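Local coordinates for CRISPR-associated protein, Cse1 family (Acidimicrobium ferrooxidans, PDB 4H3T) that probably serves as the large Cse1 subunit of a type I-E CRISPR Cascade complex, which uses guide RNA to recognise invading DNA, at residues 60-65 with 253-258; 234-239 with 259-264; 244-249 with 286-291. The protein carries 1 engineered substitution. One frame throughout, in Å; residues are numbered along the deposited sequence.

Contact 1: 60-65 with 253-258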
ATOM      1  N   VAL A  60     -14.535   4.525  -2.758  1.00 38.10           N
ATOM      2  CA  VAL A  60     -15.405   3.888  -3.749  1.00 37.06           C
ATOM      3  C   VAL A  60     -15.971   2.549  -3.206  1.00 40.77           C
ATOM      4  O   VAL A  60     -17.151   2.263  -3.428  1.00 40.26           O
ATOM      5  CB  VAL A  60     -14.719   3.746  -5.145  1.00 40.40           C
ATOM      6  CG1 VAL A  60     -15.581   2.973  -6.121  1.00 43.87           C
ATOM      7  CG2 VAL A  60     -14.486   5.133  -5.724  1.00 41.53           C
ATOM      8  N   LEU A  61     -15.229   1.818  -2.425  1.00 39.36           N
ATOM      9  CA  LEU A  61     -15.765   0.573  -1.817  1.00 39.10           C
ATOM     10  C   LEU A  61     -16.851   0.867  -0.770  1.00 42.75           C
ATOM     11  O   LEU A  61     -17.821   0.150  -0.695  1.00 40.77           O
ATOM     12  CB  LEU A  61     -14.641  -0.193  -1.154  1.00 38.84           C
ATOM     13  CG  LEU A  61     -13.664  -0.922  -2.100  1.00 42.54           C
ATOM     14  CD1 LEU A  61     -12.392  -1.361  -1.328  1.00 40.16           C
ATOM     15  CD2 LEU A  61     -14.340  -2.110  -2.804  1.00 45.92           C
ATOM     16  N   ALA A  62     -16.663   1.913   0.077  1.00 40.27           N
ATOM     17  CA  ALA A  62     -17.700   2.288   1.025  1.00 40.13           C
ATOM     18  C   ALA A  62     -18.977   2.623   0.273  1.00 46.53           C
ATOM     19  O   ALA A  62     -20.078   2.271   0.708  1.00 44.53           O
ATOM     20  CB  ALA A  62     -17.249   3.477   1.854  1.00 40.20           C
ATOM     21  N   LEU A  63     -18.839   3.345  -0.837  1.00 43.39           N
ATOM     22  CA  LEU A  63     -20.011   3.715  -1.677  1.00 44.99           C
ATOM     23  C   LEU A  63     -20.670   2.447  -2.294  1.00 47.87           C
ATOM     24  O   LEU A  63     -21.898   2.326  -2.288  1.00 48.19           O
ATOM     25  CB  LEU A  63     -19.408   4.596  -2.739  1.00 45.60           C
ATOM     26  CG  LEU A  63     -20.132   5.667  -3.502  1.00 57.29           C
ATOM     27  CD1 LEU A  63     -21.454   6.176  -2.810  1.00 58.09           C
ATOM     28  CD2 LEU A  63     -19.134   6.788  -3.727  1.00 55.38           C
ATOM     29  N   ALA A  64     -19.847   1.460  -2.746  1.00 44.31           N
ATOM     30  CA  ALA A  64     -20.369   0.201  -3.303  1.00 44.91           C
ATOM     31  C   ALA A  64     -21.224  -0.562  -2.298  1.00 47.56           C
ATOM     32  O   ALA A  64     -22.332  -0.958  -2.660  1.00 48.22           O
ATOM     33  CB  ALA A  64     -19.245  -0.678  -3.797  1.00 46.40           C
ATOM     34  N   TYR A  65     -20.754  -0.726  -1.029  1.00 41.23           N
ATOM     35  CA  TYR A  65     -21.558  -1.429  -0.013  1.00 43.41           C
ATOM     36  C   TYR A  65     -22.922  -0.765   0.207  1.00 45.25           C
ATOM     37  O   TYR A  65     -23.945  -1.453   0.444  1.00 45.83           O
ATOM     38  CB  TYR A  65     -20.804  -1.489   1.323  1.00 44.80           C
ATOM     39  CG  TYR A  65     -19.752  -2.551   1.392  1.00 43.32           C
ATOM     40  CD1 TYR A  65     -20.100  -3.903   1.460  1.00 46.08           C
ATOM     41  CD2 TYR A  65     -18.414  -2.212   1.584  1.00 41.09           C
ATOM     42  CE1 TYR A  65     -19.135  -4.891   1.672  1.00 47.17           C
ATOM     43  CE2 TYR A  65     -17.451  -3.175   1.803  1.00 41.99           C
ATOM     44  CZ  TYR A  65     -17.806  -4.522   1.841  1.00 46.92           C
ATOM     45  OH  TYR A  65     -16.797  -5.462   2.003  1.00 49.41           O
ATOM     46  N   GLY A 253     -17.836  -0.194  11.217  1.00 48.24           N
ATOM     47  CA  GLY A 253     -17.609  -1.137  10.136  1.00 47.51           C
ATOM     48  C   GLY A 253     -16.774  -0.496   9.046  1.00 46.86           C
ATOM     49  O   GLY A 253     -16.230   0.627   9.206  1.00 44.34           O
ATOM     50  N   VAL A 254     -16.727  -1.169   7.904  1.00 42.13           N
ATOM     51  CA  VAL A 254     -15.881  -0.716   6.798  1.00 41.76           C
ATOM     52  C   VAL A 254     -16.332   0.563   6.145  1.00 42.95           C
ATOM     53  O   VAL A 254     -15.466   1.331   5.734  1.00 40.77           O
ATOM     54  CB  VAL A 254     -15.652  -1.762   5.695  1.00 46.70           C
ATOM     55  CG1 VAL A 254     -14.676  -2.831   6.168  1.00 46.80           C
ATOM     56  CG2 VAL A 254     -16.959  -2.377   5.194  1.00 48.11           C
ATOM     57  N   CYS A 255     -17.639   0.809   6.005  1.00 39.02           N
ATOM     58  CA  CYS A 255     -18.095   2.073   5.383  1.00 40.38           C
ATOM     59  C   CYS A 255     -17.669   3.257   6.205  1.00 42.69           C
ATOM     60  O   CYS A 255     -17.317   4.277   5.624  1.00 42.71           O
ATOM     61  CB  CYS A 255     -19.585   2.119   5.146  1.00 42.43           C
ATOM     62  SG  CYS A 255     -20.189   0.843   4.011  1.00 48.79           S
ATOM     63  N   ASP A 256     -17.742   3.129   7.547  1.00 40.29           N
ATOM     64  CA  ASP A 256     -17.324   4.162   8.498  1.00 39.15           C
ATOM     65  C   ASP A 256     -15.769   4.329   8.388  1.00 40.14           C
ATOM     66  O   ASP A 256     -15.274   5.414   8.099  1.00 39.69           O
ATOM     67  CB  ASP A 256     -17.785   3.720   9.906  1.00 41.17           C
ATOM     68  CG  ASP A 256     -17.548   4.675  11.028  1.00 47.86           C
ATOM     69  OD1 ASP A 256     -17.366   5.895  10.750  1.00 46.04           O
ATOM     70  OD2 ASP A 256     -17.530   4.214  12.202  1.00 48.16           O
ATOM     71  N   LEU A 257     -15.027   3.227   8.462  1.00 39.37           N
ATOM     72  CA  LEU A 257     -13.574   3.278   8.448  1.00 40.01           C
ATOM     73  C   LEU A 257     -13.009   3.767   7.139  1.00 41.96           C
ATOM     74  O   LEU A 257     -12.113   4.611   7.140  1.00 39.29           O
ATOM     75  CB  LEU A 257     -12.970   1.938   8.780  1.00 39.55           C
ATOM     76  CG  LEU A 257     -11.414   1.859   8.852  1.00 39.95           C
ATOM     77  CD1 LEU A 257     -10.820   2.901   9.833  1.00 41.40           C
ATOM     78  CD2 LEU A 257     -11.028   0.438   9.229  1.00 39.42           C
ATOM     79  N   PHE A 258     -13.528   3.245   6.042  1.00 38.74           N
ATOM     80  CA  PHE A 258     -13.103   3.650   4.723  1.00 37.52           C
ATOM     81  C   PHE A 258     -13.353   5.162   4.381  1.00 42.49           C
ATOM     82  O   PHE A 258     -12.794   5.622   3.416  1.00 39.80           O
ATOM     83  CB  PHE A 258     -13.751   2.795   3.666  1.00 37.09           C
ATOM     84  CG  PHE A 258     -13.318   1.344   3.556  1.00 37.13           C
ATOM     85  CD1 PHE A 258     -12.383   0.801   4.430  1.00 37.70           C
ATOM     86  CD2 PHE A 258     -13.847   0.533   2.586  1.00 39.84           C
ATOM     87  CE1 PHE A 258     -12.022  -0.568   4.342  1.00 40.36           C
ATOM     88  CE2 PHE A 258     -13.543  -0.831   2.526  1.00 42.04           C
ATOM     89  CZ  PHE A 258     -12.528  -1.340   3.317  1.00 41.69           C
TER
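Leu61, Ala62 and Tyr65 carry the close packing of the long helix 52-68 against the single-turn helix 254-257, a helix-helix contact with an alanine where the backbones come closest. Leu61 comes first: its CB sits 3.9 Å from CD2 of Phe258, and its CD1 branch reaches CE2 of the same ring. That ring is covered on one face by Val254 of its own turn, whose CB stands above the ring centre, and it also meets the ring of His300.

Ala62 follows. With only a methyl to accommodate, the backbones close to 4.4 Å between the CA atoms of Ala62 and Cys255. The methyl lodges between Cys255 and Phe258, with Ala62 CB 4.0 Å from Phe258 CB.

Tyr65, one turn further on, lies at roughly a right angle to Val254, and its CE2 is 3.5 Å from Val254 CG2. The hydroxyl runs on to the carbonyl oxygen of Val219, which fixes the far end of the ring, while Trp221 packs on it. Across the way, Asp233 takes the N-H groups of Cys255 and Asp256 at the start of the short helix.

Cys255 has SG anti to its carbonyl carbon (chi1 -62°), which turns the sulfur toward Tyr65: SG lies 3.6 Å from Tyr65 CB and 5.2 Å from the Tyr65 ring centroid, an oblique sulfur-aromatic contact.

Contact 2: 234-239 with 259-264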
ATOM      1  N   VAL A 234     -22.582   2.987   8.181  1.00 51.53           N
ATOM      2  CA  VAL A 234     -22.756   4.017   7.175  1.00 49.58           C
ATOM      3  C   VAL A 234     -21.494   4.921   7.041  1.00 48.03           C
ATOM      4  O   VAL A 234     -20.772   5.182   7.986  1.00 46.14           O
ATOM      5  CB  VAL A 234     -24.070   4.842   7.396  1.00 53.16           C
ATOM      6  CG1 VAL A 234     -25.288   3.915   7.476  1.00 55.77           C
ATOM      7  CG2 VAL A 234     -24.010   5.741   8.619  1.00 52.29           C
ATOM      8  N   PRO A 235     -21.280   5.443   5.846  1.00 43.03           N
ATOM      9  CA  PRO A 235     -20.115   6.305   5.618  1.00 41.16           C
ATOM     10  C   PRO A 235     -20.329   7.722   6.159  1.00 46.05           C
ATOM     11  O   PRO A 235     -21.446   8.104   6.503  1.00 45.27           O
ATOM     12  CB  PRO A 235     -19.986   6.290   4.097  1.00 41.58           C
ATOM     13  CG  PRO A 235     -21.359   6.109   3.624  1.00 46.75           C
ATOM     14  CD  PRO A 235     -22.019   5.219   4.582  1.00 44.02           C
ATOM     15  N   ALA A 236     -19.259   8.498   6.159  1.00 43.35           N
ATOM     16  CA  ALA A 236     -19.215   9.831   6.733  1.00 44.01           C
ATOM     17  C   ALA A 236     -20.300  10.782   6.183  1.00 47.60           C
ATOM     18  O   ALA A 236     -20.863  11.554   6.967  1.00 45.25           O
ATOM     19  CB  ALA A 236     -17.838  10.443   6.555  1.00 42.89           C
ATOM     20  N   TRP A 237     -20.573  10.719   4.886  1.00 45.39           N
ATOM     21  CA  TRP A 237     -21.566  11.593   4.230  1.00 46.68           C
ATOM     22  C   TRP A 237     -22.999  11.192   4.546  1.00 51.53           C
ATOM     23  O   TRP A 237     -23.864  11.976   4.238  1.00 55.37           O
ATOM     24  CB  TRP A 237     -21.378  11.683   2.700  1.00 44.81           C
ATOM     25  CG  TRP A 237     -21.480  10.380   2.013  1.00 44.76           C
ATOM     26  CD1 TRP A 237     -22.616   9.661   1.743  1.00 46.44           C
ATOM     27  CD2 TRP A 237     -20.377   9.548   1.660  1.00 43.83           C
ATOM     28  NE1 TRP A 237     -22.286   8.503   1.117  1.00 45.88           N
ATOM     29  CE2 TRP A 237     -20.910   8.372   1.107  1.00 46.17           C
ATOM     30  CE3 TRP A 237     -18.989   9.709   1.701  1.00 43.41           C
ATOM     31  CZ2 TRP A 237     -20.099   7.345   0.646  1.00 44.45           C
ATOM     32  CZ3 TRP A 237     -18.192   8.682   1.247  1.00 44.02           C
ATOM     33  CH2 TRP A 237     -18.758   7.541   0.663  1.00 44.34           C
ATOM     34  N   GLU A 238     -23.265  10.039   5.192  1.00 46.00           N
ATOM     35  CA  GLU A 238     -24.598   9.689   5.673  1.00 47.05           C
ATOM     36  C   GLU A 238     -24.707  10.060   7.108  1.00 52.07           C
ATOM     37  O   GLU A 238     -25.781  10.052   7.633  1.00 53.36           O
ATOM     38  CB  GLU A 238     -24.914   8.188   5.498  1.00 48.92           C
ATOM     39  CG  GLU A 238     -25.018   7.800   4.034  1.00 51.13           C
ATOM     40  CD  GLU A 238     -25.580   6.418   3.838  1.00 46.41           C
ATOM     41  OE1 GLU A 238     -26.414   5.984   4.655  1.00 50.80           O
ATOM     42  OE2 GLU A 238     -25.172   5.756   2.862  1.00 47.91           O
ATOM     43  N   ARG A 239     -23.601  10.351   7.780  1.00 49.87           N
ATOM     44  CA  ARG A 239     -23.657  10.724   9.199  1.00 50.94           C
ATOM     45  C   ARG A 239     -23.858  12.245   9.320  1.00 52.76           C
ATOM     46  O   ARG A 239     -23.730  12.997   8.351  1.00 49.78           O
ATOM     47  CB  ARG A 239     -22.349  10.238   9.879  1.00 53.30           C
ATOM     48  CG  ARG A 239     -22.195   8.722   9.776  1.00 54.63           C
ATOM     49  CD  ARG A 239     -20.727   8.226   9.929  1.00 61.68           C
ATOM     50  NE  ARG A 239     -20.530   7.754  11.289  1.00 75.33           N
ATOM     51  CZ  ARG A 239     -20.698   6.510  11.717  1.00 74.36           C
ATOM     52  NH1 ARG A 239     -20.537   6.219  12.996  1.00 66.96           N
ATOM     53  NH2 ARG A 239     -20.985   5.538  10.864  1.00 63.01           N
ATOM     54  N   THR A 259     -14.194   5.892   5.145  1.00 41.38           N
ATOM     55  CA  THR A 259     -14.475   7.293   4.920  1.00 39.21           C
ATOM     56  C   THR A 259     -14.143   8.119   6.155  1.00 41.86           C
ATOM     57  O   THR A 259     -14.693   9.195   6.346  1.00 37.77           O
ATOM     58  CB  THR A 259     -15.947   7.416   4.552  1.00 37.67           C
ATOM     59  OG1 THR A 259     -16.785   6.969   5.640  1.00 40.24           O
ATOM     60  CG2 THR A 259     -16.282   6.658   3.291  1.00 36.50           C
ATOM     61  N   TRP A 260     -13.214   7.631   6.975  1.00 37.91           N
ATOM     62  CA  TRP A 260     -12.926   8.214   8.275  1.00 36.17           C
ATOM     63  C   TRP A 260     -12.512   9.665   8.187  1.00 39.22           C
ATOM     64  O   TRP A 260     -11.592   9.995   7.441  1.00 37.95           O
ATOM     65  CB  TRP A 260     -11.794   7.400   8.961  1.00 35.84           C
ATOM     66  CG  TRP A 260     -11.679   7.634  10.423  1.00 37.16           C
ATOM     67  CD1 TRP A 260     -10.717   8.348  11.070  1.00 39.40           C
ATOM     68  CD2 TRP A 260     -12.523   7.082  11.432  1.00 38.36           C
ATOM     69  NE1 TRP A 260     -10.895   8.250  12.427  1.00 41.66           N
ATOM     70  CE2 TRP A 260     -11.997   7.474  12.680  1.00 43.53           C
ATOM     71  CE3 TRP A 260     -13.611   6.208  11.414  1.00 41.63           C
ATOM     72  CZ2 TRP A 260     -12.510   6.997  13.886  1.00 45.10           C
ATOM     73  CZ3 TRP A 260     -14.109   5.732  12.611  1.00 43.88           C
ATOM     74  CH2 TRP A 260     -13.581   6.153  13.829  1.00 44.38           C
ATOM     75  N   GLN A 261     -13.172  10.508   8.946  1.00 36.40           N
ATOM     76  CA  GLN A 261     -12.802  11.909   9.074  1.00 38.41           C
ATOM     77  C   GLN A 261     -11.687  12.014  10.085  1.00 39.80           C
ATOM     78  O   GLN A 261     -11.859  12.524  11.211  1.00 38.43           O
ATOM     79  CB  GLN A 261     -14.037  12.754   9.432  1.00 40.43           C
ATOM     80  CG  GLN A 261     -15.189  12.572   8.448  1.00 38.66           C
ATOM     81  CD  GLN A 261     -14.855  13.087   7.077  1.00 40.52           C
ATOM     82  OE1 GLN A 261     -14.886  14.277   6.823  1.00 38.75           O
ATOM     83  NE2 GLN A 261     -14.468  12.207   6.198  1.00 37.30           N
ATOM     84  N   GLY A 262     -10.480  11.708   9.600  1.00 37.14           N
ATOM     85  CA  GLY A 262      -9.260  11.783  10.400  1.00 36.33           C
ATOM     86  C   GLY A 262      -8.743  13.190  10.595  1.00 40.37           C
ATOM     87  O   GLY A 262      -7.874  13.420  11.435  1.00 37.89           O
ATOM     88  N   ARG A 263      -9.245  14.130   9.795  1.00 36.83           N
ATOM     89  CA  ARG A 263      -8.918  15.548   9.884  1.00 37.16           C
ATOM     90  C   ARG A 263     -10.229  16.374   9.919  1.00 40.17           C
ATOM     91  O   ARG A 263     -11.333  15.817   9.899  1.00 36.78           O
ATOM     92  CB  ARG A 263      -8.003  15.965   8.693  1.00 36.87           C
ATOM     93  CG  ARG A 263      -6.617  15.234   8.672  1.00 34.13           C
ATOM     94  CD  ARG A 263      -5.766  15.775   9.744  1.00 40.82           C
ATOM     95  NE  ARG A 263      -4.425  15.164   9.825  1.00 39.61           N
ATOM     96  CZ  ARG A 263      -4.084  14.099  10.550  1.00 42.73           C
ATOM     97  NH1 ARG A 263      -5.003  13.412  11.214  1.00 38.37           N
ATOM     98  NH2 ARG A 263      -2.826  13.709  10.607  1.00 39.53           N
ATOM     99  N   ARG A 264     -10.067  17.655  10.172  1.00 38.41           N
ATOM    100  CA  ARG A 264     -11.078  18.682  10.085  1.00 38.79           C
ATOM    101  C   ARG A 264     -10.543  19.690   9.067  1.00 41.12           C
ATOM    102  O   ARG A 264      -9.512  20.363   9.294  1.00 40.51           O
ATOM    103  CB  ARG A 264     -11.398  19.323  11.430  1.00 39.70           C
ATOM    104  CG  ARG A 264     -12.046  18.364  12.415  1.00 40.35           C
ATOM    105  CD  ARG A 264     -13.376  17.771  11.946  1.00 43.69           C
ATOM    106  NE  ARG A 264     -13.940  16.937  13.003  1.00 41.60           N
ATOM    107  CZ  ARG A 264     -13.765  15.643  13.159  1.00 45.89           C
ATOM    108  NH1 ARG A 264     -13.145  14.935  12.231  1.00 43.21           N
ATOM    109  NH2 ARG A 264     -14.309  15.015  14.203  1.00 46.11           N
TER
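Ala236 and Thr259 bring the two backbones to 5.7 Å between CA atoms, where the compact turn of 234-239 meets the chain running from the short helix 254-257 toward strand 263-272. The N-H of Ala236 points at Thr259 OG1, making a hydrogen bond of 3.0 Å with an N-H...O angle of 154°. The same hydroxyl lies within bonding reach of the carbonyl oxygens of Cys255 and Asp256, so it accepts from Ala236 and can donate back to the short helix.

OG1 takes the place between backbone N and carbonyl carbon (chi1 62°), which leaves the methyl branch to turn toward Trp237. Thr259 CG2 meets Trp237 CZ3 at 3.5 Å and also touches CH2, at the benzo end of the indole. Pro235 CG lies over one face of that indole, offset toward its rim, and Trp237 NE1 is held by the hydroxyl of Tyr94.

The Ala236 methyl lies against Thr259 O, with Gln261 NE2 3.8 Å from Ala236 CB. Gln261, at the centre of an inverse gamma turn, folds back at chi2 (-66°) and gives its NE2 to Thr259 O, which lies close to the plane of the amide, over 3.0 Å.

One threonine therefore joins the two segments by both its branches: OG1 links the turn to carbonyl oxygens of the short helix, while CG2 keeps to apolar company.

Contact 3: 244-249 with 286-291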
ATOM      1  N   PRO A 244     -15.583  21.265  14.910  1.00 46.57           N
ATOM      2  CA  PRO A 244     -14.155  21.337  15.283  1.00 44.96           C
ATOM      3  C   PRO A 244     -13.686  20.348  16.359  1.00 49.06           C
ATOM      4  O   PRO A 244     -12.491  20.131  16.477  1.00 49.34           O
ATOM      5  CB  PRO A 244     -13.991  22.771  15.777  1.00 47.29           C
ATOM      6  CG  PRO A 244     -15.354  23.190  16.215  1.00 53.68           C
ATOM      7  CD  PRO A 244     -16.333  22.453  15.356  1.00 48.22           C
ATOM      8  N   THR A 245     -14.603  19.712  17.101  1.00 46.73           N
ATOM      9  CA  THR A 245     -14.266  18.767  18.158  1.00 47.02           C
ATOM     10  C   THR A 245     -13.927  17.422  17.508  1.00 49.98           C
ATOM     11  O   THR A 245     -14.391  17.128  16.397  1.00 47.01           O
ATOM     12  CB  THR A 245     -15.389  18.673  19.154  1.00 55.04           C
ATOM     13  OG1 THR A 245     -16.524  18.185  18.461  1.00 54.51           O
ATOM     14  CG2 THR A 245     -15.705  20.019  19.795  1.00 50.12           C
ATOM     15  N   ARG A 246     -13.132  16.615  18.206  1.00 47.57           N
ATOM     16  CA  ARG A 246     -12.712  15.296  17.703  1.00 46.14           C
ATOM     17  C   ARG A 246     -12.623  14.298  18.844  1.00 49.30           C
ATOM     18  O   ARG A 246     -12.571  14.670  20.019  1.00 49.92           O
ATOM     19  CB  ARG A 246     -11.364  15.423  16.980  1.00 43.72           C
ATOM     20  CG  ARG A 246     -10.155  15.638  17.916  1.00 47.01           C
ATOM     21  CD  ARG A 246      -9.009  16.311  17.217  1.00 48.90           C
ATOM     22  NE  ARG A 246      -7.758  16.237  17.980  1.00 47.93           N
ATOM     23  CZ  ARG A 246      -6.874  15.251  17.979  1.00 53.07           C
ATOM     24  NH1 ARG A 246      -5.779  15.343  18.711  1.00 46.72           N
ATOM     25  NH2 ARG A 246      -7.064  14.166  17.217  1.00 44.04           N
ATOM     26  N   VAL A 247     -12.605  13.041  18.497  1.00 47.27           N
ATOM     27  CA  VAL A 247     -12.606  11.936  19.468  1.00 49.28           C
ATOM     28  C   VAL A 247     -11.720  10.831  18.983  1.00 52.03           C
ATOM     29  O   VAL A 247     -11.384  10.774  17.789  1.00 50.12           O
ATOM     30  CB  VAL A 247     -14.068  11.344  19.716  1.00 53.05           C
ATOM     31  CG1 VAL A 247     -15.041  12.369  20.300  1.00 53.74           C
ATOM     32  CG2 VAL A 247     -14.650  10.723  18.472  1.00 50.91           C
HETATM   33  N   MSE A 248     -11.437   9.897  19.886  1.00 49.65           N
HETATM   34  CA  MSE A 248     -10.919   8.571  19.551  1.00 50.32           C
HETATM   35  C   MSE A 248     -12.165   7.672  19.603  1.00 55.13           C
HETATM   36  O   MSE A 248     -12.864   7.717  20.603  1.00 55.25           O
HETATM   37  CB  MSE A 248      -9.823   8.030  20.457  1.00 53.43           C
HETATM   38  CG  MSE A 248      -9.490   6.559  20.043  1.00 63.18           C
HETATM   39 SE   MSE A 248      -8.121   5.736  21.034  0.61 74.93          SE
HETATM   40  CE  MSE A 248      -6.632   6.626  20.154  1.00 70.87           C
ATOM     41  N   ARG A 249     -12.429   6.893  18.556  1.00 48.87           N
ATOM     42  CA  ARG A 249     -13.639   6.083  18.407  1.00 50.29           C
ATOM     43  C   ARG A 249     -13.324   4.815  17.649  1.00 51.60           C
ATOM     44  O   ARG A 249     -12.542   4.835  16.689  1.00 46.97           O
ATOM     45  CB  ARG A 249     -14.668   6.939  17.583  1.00 52.43           C
ATOM     46  CG  ARG A 249     -15.963   6.311  17.259  1.00 66.96           C
ATOM     47  CD  ARG A 249     -16.986   7.352  16.799  1.00 53.77           C
ATOM     48  NE  ARG A 249     -16.816   7.821  15.418  1.00 52.50           N
ATOM     49  CZ  ARG A 249     -17.130   7.101  14.340  1.00 57.57           C
ATOM     50  NH1 ARG A 249     -17.557   5.855  14.469  1.00 47.66           N
ATOM     51  NH2 ARG A 249     -16.970   7.608  13.123  1.00 49.63           N
ATOM     52  N   GLY A 286      -8.389  15.694  13.366  1.00 38.67           N
ATOM     53  CA  GLY A 286      -9.713  15.060  13.422  1.00 39.02           C
ATOM     54  C   GLY A 286      -9.706  13.811  14.288  1.00 43.06           C
ATOM     55  O   GLY A 286      -8.958  13.686  15.272  1.00 41.27           O
ATOM     56  N   ASP A 287     -10.615  12.902  13.973  1.00 40.94           N
ATOM     57  CA  ASP A 287     -10.827  11.751  14.798  1.00 39.39           C
ATOM     58  C   ASP A 287      -9.747  10.698  14.674  1.00 42.14           C
ATOM     59  O   ASP A 287      -9.223  10.440  13.607  1.00 41.21           O
ATOM     60  CB  ASP A 287     -12.171  11.083  14.473  1.00 42.27           C
ATOM     61  CG  ASP A 287     -13.399  11.919  14.743  1.00 45.79           C
ATOM     62  OD1 ASP A 287     -13.395  12.685  15.744  1.00 44.35           O
ATOM     63  OD2 ASP A 287     -14.369  11.843  13.923  1.00 47.74           O
ATOM     64  N   GLU A 288      -9.457  10.029  15.774  1.00 41.15           N
ATOM     65  CA  GLU A 288      -8.447   8.977  15.795  1.00 41.70           C
ATOM     66  C   GLU A 288      -9.136   7.619  15.800  1.00 47.54           C
ATOM     67  O   GLU A 288     -10.135   7.451  16.497  1.00 44.97           O
ATOM     68  CB  GLU A 288      -7.585   9.102  17.058  1.00 43.63           C
ATOM     69  CG  GLU A 288      -6.919  10.472  17.268  1.00 53.89           C
ATOM     70  CD  GLU A 288      -5.842  10.889  16.289  1.00 71.69           C
ATOM     71  OE1 GLU A 288      -5.586  10.112  15.342  1.00 59.52           O
ATOM     72  OE2 GLU A 288      -5.227  11.970  16.486  1.00 58.22           O
ATOM     73  N   VAL A 289      -8.629   6.669  15.020  1.00 43.66           N
ATOM     74  CA  VAL A 289      -9.178   5.336  14.949  1.00 43.81           C
ATOM     75  C   VAL A 289      -8.661   4.532  16.146  1.00 50.67           C
ATOM     76  O   VAL A 289      -7.448   4.456  16.381  1.00 47.68           O
ATOM     77  CB  VAL A 289      -8.815   4.614  13.621  1.00 44.31           C
ATOM     78  CG1 VAL A 289      -9.352   3.198  13.611  1.00 44.69           C
ATOM     79  CG2 VAL A 289      -9.326   5.364  12.405  1.00 42.65           C
ATOM     80  N   ASP A 290      -9.576   3.890  16.849  1.00 50.65           N
ATOM     81  CA  ASP A 290      -9.254   2.910  17.901  1.00 51.36           C
ATOM     82  C   ASP A 290      -8.576   1.714  17.207  1.00 53.68           C
ATOM     83  O   ASP A 290      -9.193   1.018  16.401  1.00 48.11           O
ATOM     84  CB  ASP A 290     -10.533   2.513  18.627  1.00 52.35           C
ATOM     85  CG  ASP A 290     -10.307   1.552  19.779  1.00 59.82           C
ATOM     86  OD1 ASP A 290      -9.569   0.573  19.591  1.00 57.84           O
ATOM     87  OD2 ASP A 290     -10.903   1.763  20.849  1.00 67.75           O
ATOM     88  N   ARG A 291      -7.278   1.567  17.444  1.00 53.86           N
ATOM     89  CA  ARG A 291      -6.429   0.601  16.732  1.00 54.43           C
ATOM     90  C   ARG A 291      -6.792  -0.860  17.040  1.00 60.16           C
ATOM     91  O   ARG A 291      -6.716  -1.693  16.118  1.00 57.90           O
ATOM     92  CB  ARG A 291      -4.948   0.884  17.024  1.00 54.81           C
ATOM     93  CG  ARG A 291      -4.520   2.262  16.463  1.00 50.77           C
ATOM     94  CD  ARG A 291      -3.109   2.666  16.865  1.00 56.19           C
ATOM     95  NE  ARG A 291      -2.682   3.848  16.090  1.00 63.08           N
ATOM     96  CZ  ARG A 291      -1.435   4.303  16.006  1.00 66.85           C
ATOM     97  NH1 ARG A 291      -0.447   3.671  16.612  1.00 56.56           N
ATOM     98  NH2 ARG A 291      -1.168   5.386  15.304  1.00 58.94           N
TER
HETATM   99  O   HOH W   1      -4.288  12.830  18.806  1.00 59.58           O
HETATM  100  O   HOH W   2     -14.728   9.511  12.334  1.00 42.83           O
HETATM  101  O   HOH W   3     -16.980  10.735  14.708  1.00 52.34           O
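Gly286 O receives NH2 of Arg246 at 2.8 Å, nearly along the C=O axis and in the guanidinium plane. The methylenes of Arg246 run past the same carbonyl. Asp287 comes next: its OD1 accepts Val247 N at 2.9 Å on the anti side of the carboxylate, and also pairs with Arg264. Its other oxygen, OD2, is linked through two waters to NE and NH2 of Arg249, an arginine whose NH1 is paired with Asp256.

Glu288 bends at chi2 (-67°), which turns the carboxylate back to Arg246. Its OE2 forms a salt bridge of 3.0 Å with Arg246 NH2, met from above the carboxylate plane, the two flat groups standing 72° apart. One water joins OE2 to Arg246 NH1, and Ala193 N is a further partner. Since Asp190 holds NE, an alanine in place of Arg246 would probably leave Glu288 and Asp190 without their positive mate and Gly286 O without this donor.

The backbone of Glu288 bonds to both residues flanking Met248: N to Val247 O at 2.9 Å, and O from Arg249 N at 3.1 Å. The selenomethionine Met248 lays its CE 4.1 Å from Glu288 CB. Past Val289, Asp290 N reaches Arg249 O at 3.1 Å, while its carboxylate caps Ala293 N in helix 291-297. This is parallel beta pairing, strand 248-249 joining the end of strand 275-289 in a mixed sheet.

How the contacts relate
From the N terminus, helix 52-68 comes first and meets its partner only after 187 intervening residues, so contact 1 closes by far the longest loop. Contact 2 then opens at 234-239 and contact 3 at 244-249 before helix 254-257 completes contact 1; 259-264 completes contact 2 and 286-291 contact 3. Every pair of contacts therefore crosses, and none nests. Helix 254-257 leads straight into 259-264, where Ala62 CB touches Thr259 CG2, 3.6 Å away. Contacts 2 and 3 reach the same sheet, through neighbouring strands 263-272 and 275-289. Salt bridges Asp256-Arg249 and Arg264-Asp287 bind contact 3 to the other two, so that helix 52-68, by way of 254-259, is tied to the sheet.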